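Local structure of hypothetical protein SP2199 (Streptococcus pneumoniae TIGR4, 2IBO) at residues A[46-49]-A[50-53]. The protein is of unknown function but belongs to the thiamine-binding family of the MTH1187-YkoF clan, and so may bind thiamine or a related compound. Numbering follows the deposited sequence.
Sequences EGEF and DELM
The N-terminus of helix 49-64, where the chain leaves strand 43-46 and turns at G47, is tied together by E48 with E51 and L52, and by F49 with M53. E48 holds the N-cap position, and E51, three residues on, reaches back to it: its OE1 accepts a weak hydrogen bond from E48 N, 3.2 Å long with an N-H...O angle of 150°. A chi1 of 79° sets E51 CG between its own backbone N and carbonyl carbon, which brings the carboxylate back beside the cap. The carboxylate of E48 itself leads away, and its OE2 stays 5.7 Å from E51 OE1; the two side chains meet instead at E48 CB, 3.4 Å from E51 OE1. Helical bonding starts at once: L52 N donates to E48 O at 3.1 Å and M53 N to F49 O at 3.0 Å. L52 lays its CD1 against G47 O at 3.8 Å and continues inward to A3 and I5 of strand 2-11.

One turn apart, F49 and M53 form a buried pair. With F49 CG anti to the backbone N (chi1 -172°), the ring comes beside selenomethionine M53, whose CG lies over one ring face, 3.8 Å from the centroid, as a CH-pi contact. The M53 chain then folds so that SE takes an oblique place by the ring, a Met-aromatic contact, and CE packs near F49 CE1. I76 of strand 70-79 touches both side chains, and K57 of the second subunit packs on both while forming a salt bridge with D50 OD2. Together these features make a helix N-terminus following a strand, with one half of a capping box, the weak E48 N to E51 bond, and its first turn packed on the antiparallel sheet of an alpha-beta fold.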
loop_
_atom_site.group_PDB
_atom_site.type_symbol
_atom_site.label_atom_id
_atom_site.label_comp_id
_atom_site.label_asym_id
_atom_site.label_seq_id
_atom_site.Cartn_x
_atom_site.Cartn_y
_atom_site.Cartn_z
ATOM N N GLU A 46 -5.608 13.448 -10.272
ATOM C CA GLU A 46 -4.442 14.073 -10.888
ATOM C C GLU A 46 -4.558 15.595 -10.852
ATOM O O GLU A 46 -5.604 16.140 -11.201
ATOM C CB GLU A 46 -4.328 13.596 -12.335
ATOM C CG GLU A 46 -2.974 13.772 -12.939
ATOM C CD GLU A 46 -2.985 13.573 -14.443
ATOM O OE1 GLU A 46 -1.909 13.334 -15.021
ATOM O OE2 GLU A 46 -4.063 13.670 -15.060
ATOM N N GLY A 47 -3.482 16.271 -10.448
ATOM C CA GLY A 47 -3.481 17.726 -10.374
ATOM C C GLY A 47 -2.352 18.269 -9.516
ATOM O O GLY A 47 -1.367 17.565 -9.265
ATOM N N GLU A 48 -2.491 19.520 -9.064
ATOM C CA GLU A 48 -1.486 20.193 -8.223
ATOM C C GLU A 48 -1.382 19.535 -6.847
ATOM O O GLU A 48 -2.388 19.184 -6.234
ATOM C CB GLU A 48 -1.846 21.670 -8.044
ATOM C CG GLU A 48 -1.681 22.521 -9.281
ATOM C CD GLU A 48 -0.237 22.637 -9.719
ATOM O OE1 GLU A 48 0.614 23.004 -8.876
ATOM O OE2 GLU A 48 0.047 22.367 -10.908
ATOM N N PHE A 49 -0.163 19.386 -6.349
ATOM C CA PHE A 49 0.030 18.755 -5.056
ATOM C C PHE A 49 -0.851 19.372 -3.983
ATOM O O PHE A 49 -1.548 18.652 -3.256
ATOM C CB PHE A 49 1.501 18.826 -4.629
ATOM C CG PHE A 49 1.797 18.035 -3.387
ATOM C CD1 PHE A 49 1.431 16.696 -3.302
ATOM C CD2 PHE A 49 2.423 18.629 -2.296
ATOM C CE1 PHE A 49 1.674 15.960 -2.153
ATOM C CE2 PHE A 49 2.673 17.898 -1.135
ATOM C CZ PHE A 49 2.296 16.556 -1.068
ATOM N N ASP A 50 -0.825 20.703 -3.896
ATOM C CA ASP A 50 -1.611 21.431 -2.895
ATOM C C ASP A 50 -3.095 21.074 -2.883
ATOM O O ASP A 50 -3.663 20.788 -1.823
ATOM C CB ASP A 50 -1.454 22.943 -3.093
ATOM C CG ASP A 50 -0.184 23.488 -2.465
ATOM O OD1 ASP A 50 0.120 24.682 -2.697
ATOM O OD2 ASP A 50 0.506 22.732 -1.737
ATOM N N GLU A 51 -3.717 21.085 -4.061
ATOM C CA GLU A 51 -5.138 20.762 -4.166
ATOM C C GLU A 51 -5.442 19.294 -3.811
ATOM O O GLU A 51 -6.445 19.003 -3.154
ATOM C CB GLU A 51 -5.660 21.097 -5.578
ATOM C CG GLU A 51 -5.337 20.073 -6.676
ATOM C CD GLU A 51 -5.823 20.508 -8.068
ATOM O OE1 GLU A 51 -5.152 21.349 -8.708
ATOM O OE2 GLU A 51 -6.882 20.011 -8.520
ATOM N N LEU A 52 -4.579 18.372 -4.232
ATOM C CA LEU A 52 -4.807 16.972 -3.932
ATOM C C LEU A 52 -4.711 16.723 -2.435
ATOM O O LEU A 52 -5.533 16.000 -1.883
ATOM C CB LEU A 52 -3.817 16.083 -4.685
ATOM C CG LEU A 52 -3.865 16.105 -6.224
ATOM C CD1 LEU A 52 -2.877 15.081 -6.785
ATOM C CD2 LEU A 52 -5.266 15.804 -6.713
HETATM N N MSE A 53 -3.728 17.318 -1.763
HETATM C CA MSE A 53 -3.624 17.121 -0.318
HETATM C C MSE A 53 -4.889 17.637 0.353
HETATM O O MSE A 53 -5.408 17.018 1.292
HETATM C CB MSE A 53 -2.393 17.824 0.245
HETATM C CG MSE A 53 -1.076 17.135 -0.112
HETATM SE SE MSE A 53 -1.036 15.217 0.327
HETATM C CE MSE A 53 -1.397 14.564 -1.437
#